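Local coordinates for hypothetical protein (Bacteroides ovatus, PDB 4EPS), which is probably a component of the tip of fimbriae, the filamentous cell-surface appendages that mediate adhesion and biofilm formation, at residues Glu285-Cys298 / Lys450-Thr462. Residues are numbered along the deposited sequence; the frame is centred on the assembly and turned at random. Where two conformers were deposited one is given.
Sequences EAEPAKDNCIGIVC and KLNTKLIKVSDKT. With GOL (glycerol), chain M.
Val458 packs against Pro288 and Cys293, one methyl group to each. Val458 CG1, anti to the carbonyl carbon (chi1 -72°), lies 3.9 Å from Pro288 CG, and Val458 CG2 lies 4.0 Å from Cys293 SG. Further along the strand, Ile296 lies against three helix residues: its CG1 sits 3.6 Å from Leu455 CD2, its CD1 crosses Lys454 at the level of CB, and the Ile296 and Leu451 side chains slide past each other in opposite directions, with Ile296 CG2 4.1 Å from Leu451 CD2. Here helix residues 450-458 run nearly antiparallel to strand residues 293-298 (167°), on the antiparallel sheet in which strand 293-300 lies between 273-275 and 334-338. In strand 293-300, Ile294 and Gly295 form a classic beta bulge opposite Tyr274, whose neighbour Tyr273 also touches Pro288, Ile296 and Lys457. Lys457 lies at the partly exposed border of the contact. Its extended chain runs past the Pro288 ring, Lys457 CB 3.8 Å from Pro288 CG, and carries NZ to two waters that bridge to the carbonyls of Glu285 and Ala286; a third water donates to both Pro288 O and Lys457 O. Lys290, which opens the type II turn to Cys293, runs extended past Val458 O and gives a hydrogen bond from NZ to O1 of a glycerol (2.8 Å), which in turn donates weakly to Asp460 OD1.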
loop_
_atom_site.group_PDB
_atom_site.type_symbol
_atom_site.label_atom_id
_atom_site.label_comp_id
_atom_site.label_asym_id
_atom_site.label_seq_id
_atom_site.Cartn_x
_atom_site.Cartn_y
_atom_site.Cartn_z
ATOM N N GLU A 285 10.742 9.192 7.568
ATOM C CA GLU A 285 10.423 9.674 8.918
ATOM C C GLU A 285 11.366 10.859 9.299
ATOM O O GLU A 285 12.585 10.738 9.180
ATOM C CB GLU A 285 10.512 8.512 9.922
ATOM C CG GLU A 285 10.346 8.902 11.391
ATOM C CD GLU A 285 9.096 9.693 11.719
ATOM O OE1 GLU A 285 7.984 9.173 11.467
ATOM O OE2 GLU A 285 9.226 10.845 12.196
ATOM N N ALA A 286 10.796 12.009 9.691
ATOM C CA ALA A 286 11.617 13.196 10.018
ATOM C C ALA A 286 12.351 13.051 11.377
ATOM O O ALA A 286 13.471 13.528 11.508
ATOM C CB ALA A 286 10.747 14.457 10.039
ATOM N N GLU A 287 11.737 12.378 12.340
ATOM C CA GLU A 287 12.293 12.206 13.688
ATOM C C GLU A 287 12.306 10.724 14.080
ATOM O O GLU A 287 11.555 10.294 14.956
ATOM C CB GLU A 287 11.468 13.044 14.701
ATOM C CG GLU A 287 11.699 14.543 14.563
ATOM C CD GLU A 287 11.055 15.391 15.646
ATOM O OE1 GLU A 287 9.878 15.135 15.995
ATOM O OE2 GLU A 287 11.729 16.323 16.143
ATOM N N PRO A 288 13.165 9.900 13.444
ATOM C CA PRO A 288 13.171 8.480 13.784
ATOM C C PRO A 288 13.642 8.220 15.207
ATOM O O PRO A 288 14.533 8.919 15.679
ATOM C CB PRO A 288 14.163 7.886 12.770
ATOM C CG PRO A 288 15.035 8.979 12.386
ATOM C CD PRO A 288 14.153 10.202 12.385
ATOM N N ALA A 289 13.066 7.215 15.860
ATOM C CA ALA A 289 13.494 6.791 17.191
ATOM C C ALA A 289 14.873 6.157 17.095
ATOM O O ALA A 289 15.092 5.280 16.251
ATOM C CB ALA A 289 12.500 5.802 17.786
ATOM N N LYS A 290 15.796 6.590 17.958
ATOM C CA LYS A 290 17.150 6.037 18.034
ATOM C C LYS A 290 17.119 4.745 18.823
ATOM O O LYS A 290 17.854 3.814 18.504
ATOM C CB LYS A 290 18.105 7.061 18.690
ATOM C CG LYS A 290 19.575 6.630 18.738
ATOM C CD LYS A 290 20.416 7.763 19.290
ATOM C CE LYS A 290 21.869 7.413 19.421
ATOM N NZ LYS A 290 22.674 8.630 19.716
ATOM N N ASP A 291 16.270 4.686 19.881
ATOM C CA ASP A 291 16.139 3.512 20.743
ATOM C C ASP A 291 15.821 2.263 19.968
ATOM O O ASP A 291 14.858 2.237 19.189
ATOM C CB ASP A 291 15.057 3.701 21.841
ATOM C CG ASP A 291 15.457 4.601 23.001
ATOM O OD1 ASP A 291 16.635 5.049 23.036
ATOM O OD2 ASP A 291 14.588 4.875 23.868
ATOM N N ASN A 292 16.632 1.206 20.205
ATOM C CA ASN A 292 16.508 -0.110 19.588
ATOM C C ASN A 292 16.675 -0.089 18.053
ATOM O O ASN A 292 16.426 -1.118 17.426
ATOM C CB ASN A 292 15.183 -0.784 19.966
ATOM C CG ASN A 292 15.096 -1.095 21.448
ATOM O OD1 ASN A 292 14.186 -0.653 22.140
ATOM N ND2 ASN A 292 16.095 -1.774 21.980
ATOM N N CYS A 293 17.134 1.029 17.458
ATOM C CA CYS A 293 17.412 1.035 16.003
ATOM C C CYS A 293 18.739 0.292 15.819
ATOM O O CYS A 293 19.712 0.606 16.529
ATOM C CB CYS A 293 17.473 2.445 15.416
ATOM S SG CYS A 293 17.698 2.464 13.608
ATOM N N ILE A 294 18.768 -0.730 14.959
ATOM C CA ILE A 294 20.008 -1.533 14.813
ATOM C C ILE A 294 20.633 -1.377 13.429
ATOM O O ILE A 294 21.787 -1.792 13.223
ATOM C CB ILE A 294 19.768 -3.028 15.150
ATOM C CG1 ILE A 294 18.779 -3.683 14.159
ATOM C CG2 ILE A 294 19.310 -3.192 16.643
ATOM C CD1 ILE A 294 18.701 -5.240 14.243
ATOM N N GLY A 295 19.888 -0.812 12.485
ATOM C CA GLY A 295 20.444 -0.670 11.137
ATOM C C GLY A 295 19.507 0.015 10.166
ATOM O O GLY A 295 18.438 0.508 10.556
ATOM N N ILE A 296 19.947 0.085 8.909
ATOM C CA ILE A 296 19.203 0.685 7.792
ATOM C C ILE A 296 19.022 -0.377 6.704
ATOM O O ILE A 296 19.979 -1.060 6.335
ATOM C CB ILE A 296 19.992 1.928 7.218
ATOM C CG1 ILE A 296 20.282 3.020 8.320
ATOM C CG2 ILE A 296 19.290 2.537 5.998
ATOM C CD1 ILE A 296 19.152 3.563 9.041
ATOM N N VAL A 297 17.838 -0.441 6.127
ATOM C CA VAL A 297 17.596 -1.360 5.000
ATOM C C VAL A 297 18.469 -0.881 3.850
ATOM O O VAL A 297 18.354 0.285 3.435
ATOM C CB VAL A 297 16.093 -1.372 4.618
ATOM C CG1 VAL A 297 15.854 -2.195 3.337
ATOM C CG2 VAL A 297 15.248 -1.924 5.781
ATOM N N CYS A 298 19.355 -1.758 3.340
ATOM C CA CYS A 298 20.288 -1.321 2.288
ATOM C C CYS A 298 20.057 -2.020 0.949
ATOM O O CYS A 298 20.656 -1.619 -0.056
ATOM C CB CYS A 298 21.727 -1.509 2.782
ATOM S SG CYS A 298 22.166 -3.242 3.101
ATOM N N LYS A 450 21.011 7.900 -0.048
ATOM C CA LYS A 450 20.002 7.004 0.552
ATOM C C LYS A 450 20.424 6.418 1.899
ATOM O O LYS A 450 19.556 6.139 2.717
ATOM C CB LYS A 450 19.650 5.849 -0.406
ATOM C CG LYS A 450 18.889 6.333 -1.639
ATOM C CD LYS A 450 18.342 5.180 -2.487
ATOM C CE LYS A 450 17.510 5.745 -3.620
ATOM N NZ LYS A 450 17.290 4.755 -4.714
ATOM N N LEU A 451 21.726 6.185 2.121
ATOM C CA LEU A 451 22.154 5.573 3.372
ATOM C C LEU A 451 22.655 6.597 4.397
ATOM O O LEU A 451 22.154 6.603 5.517
ATOM C CB LEU A 451 23.227 4.493 3.114
ATOM C CG LEU A 451 22.835 3.350 2.117
ATOM C CD1 LEU A 451 24.011 2.367 1.938
ATOM C CD2 LEU A 451 21.590 2.566 2.610
ATOM N N ASN A 452 23.632 7.443 4.041
ATOM C CA ASN A 452 24.220 8.382 5.034
ATOM C C ASN A 452 23.199 9.381 5.574
ATOM O O ASN A 452 23.262 9.727 6.748
ATOM C CB ASN A 452 25.426 9.119 4.419
ATOM C CG ASN A 452 26.657 8.241 4.443
ATOM O OD1 ASN A 452 26.687 7.194 5.103
ATOM N ND2 ASN A 452 27.717 8.667 3.792
ATOM N N THR A 453 22.238 9.792 4.742
ATOM C CA THR A 453 21.165 10.714 5.193
ATOM C C THR A 453 20.278 10.086 6.292
ATOM O O THR A 453 19.623 10.817 7.054
ATOM C CB THR A 453 20.304 11.155 4.007
ATOM O OG1 THR A 453 19.791 9.989 3.350
ATOM C CG2 THR A 453 21.085 12.073 3.029
ATOM N N LYS A 454 20.261 8.742 6.386
ATOM C CA LYS A 454 19.494 8.043 7.435
ATOM C C LYS A 454 20.384 7.766 8.625
ATOM O O LYS A 454 19.990 7.993 9.763
ATOM C CB LYS A 454 18.896 6.700 6.927
ATOM C CG LYS A 454 18.225 6.785 5.576
ATOM C CD LYS A 454 17.010 7.743 5.540
ATOM C CE LYS A 454 16.360 7.687 4.173
ATOM N NZ LYS A 454 17.292 8.124 3.092
ATOM N N LEU A 455 21.603 7.274 8.359
ATOM C CA LEU A 455 22.540 6.972 9.437
ATOM C C LEU A 455 22.734 8.166 10.379
ATOM O O LEU A 455 22.718 7.987 11.592
ATOM C CB LEU A 455 23.898 6.544 8.867
ATOM C CG LEU A 455 23.942 5.188 8.185
ATOM C CD1 LEU A 455 25.343 4.945 7.547
ATOM C CD2 LEU A 455 23.657 4.066 9.185
ATOM N N ILE A 456 22.889 9.366 9.826
ATOM C CA ILE A 456 23.147 10.577 10.632
ATOM C C ILE A 456 21.964 10.937 11.571
ATOM O O ILE A 456 22.164 11.661 12.537
ATOM C CB ILE A 456 23.550 11.767 9.701
ATOM C CG1 ILE A 456 24.285 12.918 10.471
ATOM C CG2 ILE A 456 22.386 12.303 8.888
ATOM C CD1 ILE A 456 25.709 12.546 11.040
ATOM N N LYS A 457 20.750 10.416 11.309
ATOM C CA LYS A 457 19.578 10.700 12.155
ATOM C C LYS A 457 19.493 9.764 13.354
ATOM O O LYS A 457 18.789 10.078 14.311
ATOM C CB LYS A 457 18.285 10.590 11.327
ATOM C CG LYS A 457 18.214 11.619 10.208
ATOM C CD LYS A 457 16.787 11.812 9.731
ATOM C CE LYS A 457 16.732 12.708 8.524
ATOM N NZ LYS A 457 15.407 12.616 7.852
ATOM N N VAL A 458 20.168 8.593 13.307
ATOM C CA VAL A 458 20.069 7.591 14.392
ATOM C C VAL A 458 21.429 7.157 14.968
ATOM O O VAL A 458 21.476 6.277 15.845
ATOM C CB VAL A 458 19.291 6.323 13.951
ATOM C CG1 VAL A 458 17.789 6.614 13.803
ATOM C CG2 VAL A 458 19.874 5.726 12.666
ATOM N N SER A 459 22.496 7.734 14.464
ATOM C CA SER A 459 23.868 7.405 14.861
ATOM C C SER A 459 24.747 8.637 14.731
ATOM O O SER A 459 24.380 9.570 13.995
ATOM C CB SER A 459 24.399 6.273 13.968
ATOM O OG SER A 459 25.774 5.973 14.137
ATOM N N ASP A 460 25.931 8.614 15.375
ATOM C CA ASP A 460 26.873 9.718 15.250
ATOM C C ASP A 460 27.898 9.401 14.150
ATOM O O ASP A 460 28.745 10.234 13.846
ATOM C CB ASP A 460 27.545 10.014 16.606
ATOM C CG ASP A 460 26.565 10.579 17.633
ATOM O OD1 ASP A 460 25.710 11.420 17.246
ATOM O OD2 ASP A 460 26.628 10.160 18.801
ATOM N N LYS A 461 27.783 8.214 13.518
ATOM C CA LYS A 461 28.712 7.808 12.456
ATOM C C LYS A 461 28.019 7.532 11.134
ATOM O O LYS A 461 26.979 6.876 11.100
ATOM C CB LYS A 461 29.470 6.543 12.880
ATOM C CG LYS A 461 30.353 6.716 14.112
ATOM C CD LYS A 461 30.658 5.386 14.771
ATOM C CE LYS A 461 31.966 5.414 15.521
ATOM N NZ LYS A 461 32.389 4.046 15.921
ATOM N N THR A 462 28.601 8.013 10.051
ATOM C CA THR A 462 28.087 7.733 8.715
ATOM C C THR A 462 29.092 6.804 8.054
ATOM O O THR A 462 30.135 6.481 8.643
ATOM C CB THR A 462 27.863 9.025 7.890
ATOM O OG1 THR A 462 29.106 9.718 7.768
ATOM C CG2 THR A 462 26.749 9.931 8.455
HETATM C C1 GOL M . 22.494 10.930 16.394
HETATM O O1 GOL M . 22.910 9.847 17.217
HETATM C C2 GOL M . 21.068 11.328 16.695
HETATM O O2 GOL M . 20.954 11.703 18.069
HETATM C C3 GOL M . 20.581 12.452 15.808
HETATM O O3 GOL M . 21.254 13.674 16.088
HETATM O O HOH W 1 14.549 9.974 7.613
HETATM O O HOH W 2 14.665 15.115 9.649
HETATM O O HOH W 3 17.152 9.494 16.473
HETATM O O HOH W 4 25.203 7.369 19.878
#